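Long-range contacts in desmoplakin (Homo sapiens, PDB 3R6N), which forms, in its plakin domain, a rigid rod of spectrin repeats with an SH3 domain, and probably serves desmosomal cell adhesion as a structural component: residues 202-207 and 340-345; 210-215 and 346-351; 232-237 and 373-378; 381-386 and 436-441. One frame throughout, in Å; residues are numbered along the deposited sequence.

Interaction 1: residues 202-207 and 340-345; sequences FQFFEE and PLAVDL
The ring of Phe204 meets the methyl of Ala342, with CE2 3.6 Å from Ala342 CB and CZ passing close to the backbone oxygen of the same residue. Phe205 reaches Ala342 with its far end, Phe205 CZ lying 4.0 Å from Ala342 CB, so this one small side chain is met by both rings. Neighbours in sequence, the two aromatics diverge at the first torsion: CG of Phe204 is anti to the backbone N (chi1 170°), whereas CG of Phe205 is anti to the carbonyl carbon (chi1 -74°). The rings thereby come together again beyond their stems. The edge of Phe204 points into a face of Phe205, its CD2 standing 3.8 Å above the plane of the Phe205 ring and over its centre. Phe205 turns its edge to the other helix: Leu341 O lies near the ring plane, 3.9 Å from Phe205 CE2, and Leu345 CD2 approaches Phe205 CD2 to 3.8 Å. On its own helix, Phe205 also packs edge-to-face with Tyr201. Phe204 continues onto Lys264 and Ser265 of helix 234-265, and Leu345 leans on Ala208 and Glu212. The two helical segments run in broadly the same direction, 32° apart, and their axes come no closer than 11.3 Å, a spacing filled by the bulky rings. Parallel packing of helix 167-225 with helix 340-384, which follows strand 333-334 in the chain, and with helix 234-265 beside them, is consistent with a spectrin-type three-helix bundle.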
# COMPACT_ATOMS: atom_id res chain seq x y z
N PHE A 202 -5.10 -1.09 -8.42
CA PHE A 202 -5.55 -0.48 -9.66
C PHE A 202 -4.78 -1.01 -10.87
O PHE A 202 -5.34 -1.19 -11.95
CB PHE A 202 -5.46 1.05 -9.60
CG PHE A 202 -6.48 1.67 -8.69
CD1 PHE A 202 -6.08 2.33 -7.54
CD2 PHE A 202 -7.83 1.59 -8.98
CE1 PHE A 202 -7.01 2.90 -6.70
CE2 PHE A 202 -8.77 2.16 -8.15
CZ PHE A 202 -8.36 2.82 -7.01
N GLN A 203 -3.49 -1.27 -10.68
CA GLN A 203 -2.67 -1.81 -11.76
C GLN A 203 -3.24 -3.15 -12.19
O GLN A 203 -3.34 -3.45 -13.38
CB GLN A 203 -1.22 -1.98 -11.29
CG GLN A 203 -0.19 -2.03 -12.42
CD GLN A 203 -0.34 -3.24 -13.31
OE1 GLN A 203 -0.67 -4.34 -12.85
NE2 GLN A 203 -0.10 -3.06 -14.61
N PHE A 204 -3.63 -3.96 -11.21
CA PHE A 204 -4.09 -5.31 -11.46
C PHE A 204 -5.37 -5.36 -12.29
O PHE A 204 -5.44 -6.08 -13.28
CB PHE A 204 -4.30 -6.06 -10.14
CG PHE A 204 -4.99 -7.38 -10.30
CD1 PHE A 204 -4.27 -8.52 -10.64
CD2 PHE A 204 -6.35 -7.50 -10.09
CE1 PHE A 204 -4.90 -9.74 -10.78
CE2 PHE A 204 -6.99 -8.71 -10.22
CZ PHE A 204 -6.26 -9.84 -10.57
N PHE A 205 -6.38 -4.61 -11.87
CA PHE A 205 -7.65 -4.62 -12.58
C PHE A 205 -7.54 -3.98 -13.96
O PHE A 205 -8.23 -4.38 -14.89
CB PHE A 205 -8.75 -3.96 -11.74
CG PHE A 205 -9.21 -4.80 -10.59
CD1 PHE A 205 -8.88 -4.46 -9.29
CD2 PHE A 205 -9.98 -5.93 -10.80
CE1 PHE A 205 -9.30 -5.24 -8.22
CE2 PHE A 205 -10.40 -6.71 -9.74
CZ PHE A 205 -10.06 -6.37 -8.45
N GLU A 206 -6.66 -2.99 -14.09
CA GLU A 206 -6.44 -2.35 -15.38
C GLU A 206 -5.85 -3.35 -16.37
O GLU A 206 -6.25 -3.40 -17.53
CB GLU A 206 -5.49 -1.15 -15.22
CG GLU A 206 -5.33 -0.31 -16.47
CD GLU A 206 -4.26 0.76 -16.32
OE1 GLU A 206 -3.23 0.50 -15.67
OE2 GLU A 206 -4.46 1.88 -16.86
N GLU A 207 -4.91 -4.16 -15.89
CA GLU A 207 -4.24 -5.14 -16.73
C GLU A 207 -5.11 -6.37 -16.96
O GLU A 207 -5.10 -6.96 -18.04
CB GLU A 207 -2.91 -5.55 -16.09
CG GLU A 207 -2.12 -6.60 -16.85
CD GLU A 207 -0.81 -6.95 -16.17
OE1 GLU A 207 -0.40 -6.23 -15.24
OE2 GLU A 207 -0.18 -7.96 -16.57
N PRO A 340 -11.82 -11.56 -3.14
CA PRO A 340 -12.63 -12.47 -3.97
C PRO A 340 -12.93 -11.89 -5.35
O PRO A 340 -13.13 -12.64 -6.30
CB PRO A 340 -13.92 -12.61 -3.15
CG PRO A 340 -13.98 -11.39 -2.30
CD PRO A 340 -12.55 -11.11 -1.95
N LEU A 341 -12.96 -10.56 -5.45
CA LEU A 341 -13.18 -9.90 -6.74
C LEU A 341 -11.98 -10.06 -7.66
O LEU A 341 -12.13 -10.06 -8.88
CB LEU A 341 -13.49 -8.42 -6.53
CG LEU A 341 -14.87 -8.12 -5.94
CD1 LEU A 341 -14.98 -6.66 -5.54
CD2 LEU A 341 -15.95 -8.49 -6.95
N ALA A 342 -10.79 -10.18 -7.08
CA ALA A 342 -9.56 -10.34 -7.85
C ALA A 342 -9.32 -11.81 -8.19
O ALA A 342 -8.97 -12.14 -9.32
CB ALA A 342 -8.38 -9.76 -7.10
N VAL A 343 -9.49 -12.68 -7.20
CA VAL A 343 -9.28 -14.11 -7.41
C VAL A 343 -10.24 -14.68 -8.45
O VAL A 343 -9.84 -15.48 -9.30
CB VAL A 343 -9.42 -14.90 -6.09
CG1 VAL A 343 -9.94 -16.30 -6.35
CG2 VAL A 343 -8.09 -14.94 -5.36
N ASP A 344 -11.50 -14.27 -8.39
CA ASP A 344 -12.50 -14.75 -9.34
C ASP A 344 -12.17 -14.29 -10.76
O ASP A 344 -12.37 -15.04 -11.72
CB ASP A 344 -13.90 -14.30 -8.94
CG ASP A 344 -14.45 -15.09 -7.77
OD1 ASP A 344 -13.69 -15.90 -7.19
OD2 ASP A 344 -15.64 -14.91 -7.42
N LEU A 345 -11.67 -13.07 -10.90
CA LEU A 345 -11.28 -12.55 -12.20
C LEU A 345 -10.09 -13.31 -12.78
O LEU A 345 -10.05 -13.61 -13.98
CB LEU A 345 -10.96 -11.06 -12.11
CG LEU A 345 -10.62 -10.35 -13.43
CD1 LEU A 345 -11.68 -10.63 -14.48
CD2 LEU A 345 -10.46 -8.86 -13.21

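Interaction 2: residues 210-215 and 346-351; sequences STEAYL and SCKIEQ
Apolar packing centres on Ile349, whose two branches part to different neighbours. Its CG2 takes both Thr211 and Leu215: Ile349 CG2 is 3.8 Å from Thr211 CG2 and equally far from Leu215 CD1, and both side chains cross the isoleucine at about a right angle. With CG1 anti to the carbonyl carbon (chi1 -65°), the other branch runs beside Glu212, where Ile349 CG1 lies 3.8 Å from Glu212 CB. The helix axes approach to 9.5 Å and diverge by 24°, both running the same way. Ile349 also touches Leu261 and Leu215 touches Val258 of helix 234-265, so three helices meet here, consistent with the three-helix bundle of a spectrin repeat. Among polar groups, Thr211 OG1 turns back to its own helix and hydrogen-bonds Glu207 O, leaving its methyl to the isoleucine. The extended Glu212 chain reaches the aliphatic part of the exposed Lys348, Glu212 OE2 lying 3.3 Å from Lys348 CD. The lysine chain bends at its last two torsions, and Lys348 NZ ends 5.5 Å from Glu212 OE2: the opposite charges are near each other without forming a salt bridge.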
# COMPACT_ATOMS: atom_id res chain seq x y z
N SER A 210 -8.10 -5.87 -19.23
CA SER A 210 -7.55 -5.67 -20.57
C SER A 210 -7.06 -6.99 -21.17
O SER A 210 -7.01 -7.14 -22.39
CB SER A 210 -6.40 -4.66 -20.52
OG SER A 210 -5.86 -4.44 -21.81
N THR A 211 -6.70 -7.94 -20.31
CA THR A 211 -6.30 -9.27 -20.75
C THR A 211 -7.54 -10.12 -21.00
O THR A 211 -7.61 -10.89 -21.95
CB THR A 211 -5.38 -9.96 -19.72
OG1 THR A 211 -4.11 -9.29 -19.67
CG2 THR A 211 -5.15 -11.42 -20.09
N GLU A 212 -8.53 -9.96 -20.13
CA GLU A 212 -9.80 -10.67 -20.27
C GLU A 212 -10.48 -10.28 -21.58
O GLU A 212 -11.08 -11.11 -22.25
CB GLU A 212 -10.72 -10.34 -19.09
CG GLU A 212 -12.05 -11.09 -19.10
CD GLU A 212 -13.12 -10.37 -18.30
OE1 GLU A 212 -13.19 -9.13 -18.38
OE2 GLU A 212 -13.90 -11.06 -17.60
N ALA A 213 -10.38 -9.00 -21.93
CA ALA A 213 -10.98 -8.50 -23.16
C ALA A 213 -10.24 -9.06 -24.37
O ALA A 213 -10.81 -9.18 -25.46
CB ALA A 213 -10.96 -6.98 -23.18
N TYR A 214 -8.97 -9.39 -24.17
CA TYR A 214 -8.13 -9.91 -25.25
C TYR A 214 -8.43 -11.38 -25.53
O TYR A 214 -8.75 -11.76 -26.65
CB TYR A 214 -6.65 -9.73 -24.88
CG TYR A 214 -5.69 -9.91 -26.03
CD1 TYR A 214 -5.92 -10.87 -27.01
CD2 TYR A 214 -4.55 -9.12 -26.14
CE1 TYR A 214 -5.04 -11.04 -28.07
CE2 TYR A 214 -3.67 -9.28 -27.19
CZ TYR A 214 -3.92 -10.24 -28.15
OH TYR A 214 -3.04 -10.41 -29.20
N LEU A 215 -8.32 -12.21 -24.49
CA LEU A 215 -8.47 -13.65 -24.64
C LEU A 215 -9.90 -14.04 -24.98
O LEU A 215 -10.15 -15.16 -25.42
CB LEU A 215 -8.01 -14.36 -23.37
CG LEU A 215 -6.65 -13.91 -22.82
CD1 LEU A 215 -6.27 -14.74 -21.61
CD2 LEU A 215 -5.58 -13.99 -23.90
N SER A 346 -9.12 -13.64 -11.93
CA SER A 346 -7.95 -14.38 -12.39
C SER A 346 -8.36 -15.80 -12.79
O SER A 346 -7.75 -16.40 -13.67
CB SER A 346 -6.87 -14.43 -11.31
OG SER A 346 -7.16 -15.40 -10.31
N CYS A 347 -9.39 -16.32 -12.14
CA CYS A 347 -9.89 -17.65 -12.46
C CYS A 347 -10.59 -17.61 -13.82
O CYS A 347 -10.41 -18.50 -14.65
CB CYS A 347 -10.86 -18.13 -11.39
SG CYS A 347 -11.60 -19.75 -11.71
N LYS A 348 -11.37 -16.55 -14.03
CA LYS A 348 -12.09 -16.38 -15.28
C LYS A 348 -11.11 -16.26 -16.44
O LYS A 348 -11.16 -17.03 -17.40
CB LYS A 348 -12.98 -15.13 -15.20
CG LYS A 348 -13.89 -14.93 -16.40
CD LYS A 348 -14.93 -13.84 -16.15
CE LYS A 348 -16.02 -14.31 -15.20
NZ LYS A 348 -16.90 -15.35 -15.82
N ILE A 349 -10.20 -15.30 -16.34
CA ILE A 349 -9.19 -15.09 -17.36
C ILE A 349 -8.44 -16.37 -17.70
O ILE A 349 -8.06 -16.59 -18.85
CB ILE A 349 -8.17 -14.02 -16.93
CG1 ILE A 349 -8.85 -12.66 -16.80
CG2 ILE A 349 -7.02 -13.94 -17.92
CD1 ILE A 349 -7.91 -11.56 -16.36
N GLU A 350 -8.24 -17.22 -16.70
CA GLU A 350 -7.50 -18.45 -16.90
C GLU A 350 -8.29 -19.43 -17.76
O GLU A 350 -7.72 -20.18 -18.55
CB GLU A 350 -7.15 -19.09 -15.55
CG GLU A 350 -5.94 -20.02 -15.60
CD GLU A 350 -5.54 -20.53 -14.23
OE1 GLU A 350 -6.42 -21.02 -13.50
OE2 GLU A 350 -4.34 -20.43 -13.89
N GLN A 351 -9.61 -19.40 -17.61
CA GLN A 351 -10.49 -20.30 -18.35
C GLN A 351 -10.66 -19.87 -19.80
O GLN A 351 -11.02 -20.68 -20.66
CB GLN A 351 -11.85 -20.41 -17.66
CG GLN A 351 -11.83 -21.23 -16.38
CD GLN A 351 -13.07 -21.01 -15.53
OE1 GLN A 351 -13.56 -19.89 -15.40
NE2 GLN A 351 -13.58 -22.09 -14.94

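Interaction 3: residues 232-237 and 373-378; sequences MPLQHL and WHYCMI
Leu234 and His374 mark the closest backbone approach, their CA atoms 6.7 Å apart. Met232 and Pro233 form the extended lead-in to helix 234-265, with Pro233 at the N-cap position, while 373-378 is continuous helix running in the roughly opposite sense. Leu234 projects toward that helix, CG anti to its backbone nitrogen (chi1 180°), and sends CD1 between two side chains: it lies 3.6 Å from His374 CB and 4.0 Å from Tyr375 CE1. Leu234 and His374 run alongside in opposite senses, whereas Tyr375 stands across the leucine at about a right angle and brings one ring corner to both of its methyls. The His374 imidazole is wedged into the start of the other helix. At its edge, near the ring plane, are Met232 O beside the carbon CE1 and Leu237 CD1, 3.9 Å from His374 ND1. One face is approached by Leu234 N, the opposite face by Trp373 CE3, which lies 3.8 Å above the imidazole plane and toward its rim. Met232 and Leu237 also rest on Leu370, a turn earlier on helix 340-384, while Trp373 meets Phe423 and Ile431. The contact fastens the beginning of one helix to the C-terminal third of helix 340-384, which serves helices on two sides, consistent with the continuous connecting helices of tandem spectrin repeats.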
# COMPACT_ATOMS: atom_id res chain seq x y z
N MET A 232 -10.41 -27.29 -49.32
CA MET A 232 -9.22 -26.46 -49.40
C MET A 232 -8.08 -27.19 -50.09
O MET A 232 -7.84 -28.37 -49.81
CB MET A 232 -8.78 -26.00 -48.01
CG MET A 232 -9.70 -24.99 -47.36
SD MET A 232 -9.10 -24.46 -45.74
CE MET A 232 -9.26 -25.97 -44.80
N PRO A 233 -7.37 -26.50 -50.99
CA PRO A 233 -6.22 -27.07 -51.70
C PRO A 233 -5.07 -27.42 -50.75
O PRO A 233 -4.98 -26.85 -49.66
CB PRO A 233 -5.80 -25.94 -52.65
CG PRO A 233 -6.34 -24.70 -52.02
CD PRO A 233 -7.63 -25.11 -51.39
N LEU A 234 -4.21 -28.34 -51.17
CA LEU A 234 -3.12 -28.84 -50.33
C LEU A 234 -2.12 -27.76 -49.93
O LEU A 234 -1.71 -27.68 -48.78
CB LEU A 234 -2.39 -29.98 -51.05
CG LEU A 234 -1.21 -30.60 -50.29
CD1 LEU A 234 -1.71 -31.63 -49.31
CD2 LEU A 234 -0.22 -31.22 -51.27
N GLN A 235 -1.73 -26.93 -50.90
CA GLN A 235 -0.76 -25.88 -50.65
C GLN A 235 -1.25 -24.92 -49.57
O GLN A 235 -0.58 -24.71 -48.56
CB GLN A 235 -0.46 -25.11 -51.93
CG GLN A 235 0.54 -23.98 -51.76
CD GLN A 235 0.75 -23.20 -53.04
OE1 GLN A 235 0.53 -23.71 -54.14
NE2 GLN A 235 1.18 -21.95 -52.91
N HIS A 236 -2.43 -24.35 -49.79
CA HIS A 236 -3.04 -23.42 -48.85
C HIS A 236 -3.03 -23.95 -47.41
O HIS A 236 -2.81 -23.19 -46.47
CB HIS A 236 -4.48 -23.12 -49.27
CG HIS A 236 -5.30 -22.47 -48.21
ND1 HIS A 236 -5.22 -21.12 -47.93
CD2 HIS A 236 -6.21 -22.98 -47.35
CE1 HIS A 236 -6.05 -20.83 -46.94
NE2 HIS A 236 -6.66 -21.94 -46.57
N LEU A 237 -3.27 -25.25 -47.26
CA LEU A 237 -3.30 -25.88 -45.94
C LEU A 237 -1.95 -25.80 -45.24
O LEU A 237 -1.86 -25.34 -44.10
CB LEU A 237 -3.73 -27.34 -46.06
CG LEU A 237 -5.22 -27.62 -46.22
CD1 LEU A 237 -5.46 -29.10 -46.45
CD2 LEU A 237 -5.98 -27.14 -44.99
N TRP A 373 -5.46 -36.58 -45.56
CA TRP A 373 -6.49 -37.00 -46.51
C TRP A 373 -5.98 -36.78 -47.92
O TRP A 373 -6.04 -37.68 -48.76
CB TRP A 373 -7.77 -36.20 -46.28
CG TRP A 373 -8.93 -36.68 -47.10
CD1 TRP A 373 -9.71 -37.77 -46.86
CD2 TRP A 373 -9.45 -36.08 -48.29
NE1 TRP A 373 -10.68 -37.89 -47.83
CE2 TRP A 373 -10.54 -36.86 -48.72
CE3 TRP A 373 -9.09 -34.96 -49.04
CZ2 TRP A 373 -11.28 -36.56 -49.86
CZ3 TRP A 373 -9.82 -34.66 -50.18
CH2 TRP A 373 -10.90 -35.45 -50.58
N HIS A 374 -5.45 -35.59 -48.18
CA HIS A 374 -4.91 -35.26 -49.49
C HIS A 374 -3.72 -36.13 -49.87
O HIS A 374 -3.67 -36.68 -50.97
CB HIS A 374 -4.55 -33.78 -49.57
CG HIS A 374 -5.70 -32.90 -49.95
ND1 HIS A 374 -6.09 -31.82 -49.18
CD2 HIS A 374 -6.54 -32.94 -51.00
CE1 HIS A 374 -7.12 -31.23 -49.75
NE2 HIS A 374 -7.42 -31.89 -50.86
N TYR A 375 -2.75 -36.24 -48.97
CA TYR A 375 -1.59 -37.09 -49.20
C TYR A 375 -2.03 -38.51 -49.55
O TYR A 375 -1.39 -39.18 -50.36
CB TYR A 375 -0.67 -37.10 -47.97
CG TYR A 375 0.18 -35.86 -47.82
CD1 TYR A 375 0.62 -35.16 -48.93
CD2 TYR A 375 0.56 -35.41 -46.56
CE1 TYR A 375 1.40 -34.02 -48.80
CE2 TYR A 375 1.35 -34.27 -46.42
CZ TYR A 375 1.77 -33.58 -47.54
OH TYR A 375 2.55 -32.46 -47.39
N CYS A 376 -3.12 -38.96 -48.94
CA CYS A 376 -3.67 -40.28 -49.20
C CYS A 376 -4.28 -40.40 -50.60
O CYS A 376 -4.17 -41.43 -51.25
CB CYS A 376 -4.72 -40.64 -48.16
SG CYS A 376 -4.06 -41.31 -46.63
N MET A 377 -4.94 -39.34 -51.05
CA MET A 377 -5.59 -39.35 -52.35
C MET A 377 -4.58 -39.31 -53.49
O MET A 377 -4.79 -39.93 -54.54
CB MET A 377 -6.60 -38.20 -52.47
CG MET A 377 -7.62 -38.16 -51.34
SD MET A 377 -8.68 -39.62 -51.27
CE MET A 377 -9.86 -39.25 -52.57
N ILE A 378 -3.48 -38.59 -53.29
CA ILE A 378 -2.42 -38.54 -54.30
C ILE A 378 -1.86 -39.94 -54.53
O ILE A 378 -1.63 -40.35 -55.67
CB ILE A 378 -1.26 -37.61 -53.88
CG1 ILE A 378 -1.79 -36.23 -53.47
CG2 ILE A 378 -0.23 -37.51 -54.99
CD1 ILE A 378 -2.54 -35.51 -54.56

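Interaction 4: residues 381-386 and 436-441; sequences EKIRAM and TDAQKH
His441 reaches from helix 425-447 to the C-terminal end of helix 340-384 and the residues that follow it. From CB the side chain leaves with CG anti to the backbone nitrogen (chi1 177°), which carries the imidazole across to the carbonyls there. CD2 comes first, with Ile383 O at the ring edge near its plane, 3.3 Å from His441 CD2. At the tip, His441 NE2 gives a weak hydrogen bond to Met386 O, 3.3 Å long with an N-H...O angle of 155°; this acceptor too lies close to the ring plane. Arg384 O is obliquely placed, 3.6 Å from His441 NE2. His441 CE1 is 4.2 Å from Met386 O, the same oxygen that NE2 binds. On the remaining side, ND1 has the Arg384 guanidinium nearby, NH2 being 4.3 Å from His441 ND1. The gathered carbonyls might favour a protonated imidazole and the arginine might disfavour it, so its charge stays open. One turn earlier on the histidine's helix, Ala438 faces Ile383: Ile383 CG2 lies 4.0 Å from Ala438 CB and closer still to Ala438 O. Ile383 also packs on Thr402, Ile403 and Leu406 of helix 399-417, and Met386 reaches Tyr442 and Leu445. Helices 340-384, 399-417 and 425-447 thus share an apolar interior, its first and third members running the same way, the three-helix bundle of a spectrin-like repeat.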
# COMPACT_ATOMS: atom_id res chain seq x y z
N GLU A 381 -4.40 -42.21 -56.43
CA GLU A 381 -4.42 -41.98 -57.87
C GLU A 381 -3.23 -42.64 -58.55
O GLU A 381 -3.35 -43.16 -59.66
CB GLU A 381 -4.45 -40.48 -58.18
CG GLU A 381 -5.76 -39.80 -57.79
CD GLU A 381 -5.74 -38.31 -58.05
OE1 GLU A 381 -4.65 -37.78 -58.35
OE2 GLU A 381 -6.81 -37.67 -57.95
N LYS A 382 -2.08 -42.62 -57.88
CA LYS A 382 -0.89 -43.28 -58.39
C LYS A 382 -1.13 -44.78 -58.54
O LYS A 382 -0.80 -45.38 -59.57
CB LYS A 382 0.31 -43.03 -57.48
CG LYS A 382 0.79 -41.58 -57.45
CD LYS A 382 1.98 -41.39 -56.51
CE LYS A 382 3.21 -42.15 -56.99
NZ LYS A 382 4.39 -41.94 -56.11
N ILE A 383 -1.71 -45.39 -57.51
CA ILE A 383 -1.98 -46.82 -57.49
C ILE A 383 -3.10 -47.20 -58.46
O ILE A 383 -3.03 -48.23 -59.14
CB ILE A 383 -2.36 -47.32 -56.08
CG1 ILE A 383 -1.19 -47.15 -55.12
CG2 ILE A 383 -2.79 -48.78 -56.13
CD1 ILE A 383 -1.44 -47.76 -53.75
N ARG A 384 -4.14 -46.38 -58.51
CA ARG A 384 -5.26 -46.60 -59.41
C ARG A 384 -4.80 -46.58 -60.87
O ARG A 384 -5.21 -47.41 -61.67
CB ARG A 384 -6.36 -45.57 -59.16
CG ARG A 384 -7.43 -45.53 -60.25
CD ARG A 384 -8.83 -45.65 -59.66
NE ARG A 384 -9.06 -46.97 -59.08
CZ ARG A 384 -9.40 -48.04 -59.79
NH1 ARG A 384 -9.55 -47.96 -61.10
NH2 ARG A 384 -9.59 -49.21 -59.18
N ALA A 385 -3.94 -45.61 -61.20
CA ALA A 385 -3.45 -45.45 -62.57
C ALA A 385 -2.42 -46.51 -62.97
O ALA A 385 -2.03 -46.59 -64.14
CB ALA A 385 -2.88 -44.05 -62.77
N MET A 386 -1.98 -47.31 -62.01
CA MET A 386 -1.00 -48.36 -62.27
C MET A 386 -1.54 -49.46 -63.17
O MET A 386 -2.55 -50.11 -62.84
CB MET A 386 -0.47 -48.97 -60.97
CG MET A 386 0.44 -48.06 -60.15
SD MET A 386 1.38 -48.97 -58.90
CE MET A 386 0.07 -49.90 -58.11
N THR A 436 -8.98 -49.87 -49.31
CA THR A 436 -9.05 -51.32 -49.39
C THR A 436 -9.12 -51.78 -50.85
O THR A 436 -8.57 -52.83 -51.20
CB THR A 436 -10.25 -51.87 -48.58
OG1 THR A 436 -10.15 -53.30 -48.49
CG2 THR A 436 -11.57 -51.49 -49.22
N ASP A 437 -9.78 -51.00 -51.70
CA ASP A 437 -9.84 -51.29 -53.13
C ASP A 437 -8.44 -51.22 -53.72
O ASP A 437 -7.92 -52.21 -54.24
CB ASP A 437 -10.75 -50.30 -53.86
CG ASP A 437 -12.22 -50.58 -53.63
OD1 ASP A 437 -12.56 -51.35 -52.71
OD2 ASP A 437 -13.05 -50.02 -54.38
N ALA A 438 -7.83 -50.04 -53.64
CA ALA A 438 -6.48 -49.82 -54.16
C ALA A 438 -5.49 -50.82 -53.58
O ALA A 438 -4.50 -51.17 -54.22
CB ALA A 438 -6.03 -48.40 -53.88
N GLN A 439 -5.75 -51.27 -52.36
CA GLN A 439 -4.90 -52.27 -51.73
C GLN A 439 -4.88 -53.56 -52.54
O GLN A 439 -3.82 -54.11 -52.82
CB GLN A 439 -5.36 -52.56 -50.30
CG GLN A 439 -4.49 -51.93 -49.24
CD GLN A 439 -4.81 -52.45 -47.85
OE1 GLN A 439 -5.97 -52.73 -47.53
NE2 GLN A 439 -3.78 -52.58 -47.01
N LYS A 440 -6.06 -54.02 -52.93
CA LYS A 440 -6.16 -55.25 -53.70
C LYS A 440 -5.87 -55.04 -55.19
O LYS A 440 -5.40 -55.96 -55.86
CB LYS A 440 -7.53 -55.92 -53.50
CG LYS A 440 -7.70 -56.51 -52.11
CD LYS A 440 -8.78 -57.58 -52.08
CE LYS A 440 -8.79 -58.30 -50.74
NZ LYS A 440 -9.73 -59.46 -50.74
N HIS A 441 -6.14 -53.84 -55.69
CA HIS A 441 -5.80 -53.52 -57.08
C HIS A 441 -4.29 -53.64 -57.27
O HIS A 441 -3.81 -53.86 -58.38
CB HIS A 441 -6.26 -52.12 -57.45
CG HIS A 441 -5.88 -51.71 -58.85
ND1 HIS A 441 -6.56 -52.14 -59.96
CD2 HIS A 441 -4.88 -50.91 -59.30
CE1 HIS A 441 -6.00 -51.62 -61.04
NE2 HIS A 441 -4.98 -50.88 -60.67

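Overall arrangement
From the N terminus, helix 167-225 supplies 202-207 and then 210-215, and helix 234-265 begins at the 232-237 segment. The chain next passes through the SH3 domain and returns along helix 340-384, which meets these partners in the same order. Interactions 1, 2 and 3 therefore all cross one another, and each closes a loop containing the SH3 domain. Interactions 1 and 2 adjoin, touching through Leu345 and Glu212, whereas interaction 3 lies about 36 Å, centre to centre, from interaction 2. Interaction 4 follows in series, a shorter loop joining the end of helix 340-384 to helix 425-447. That one long helix takes part in all four contacts, linking successive bundles into a rod.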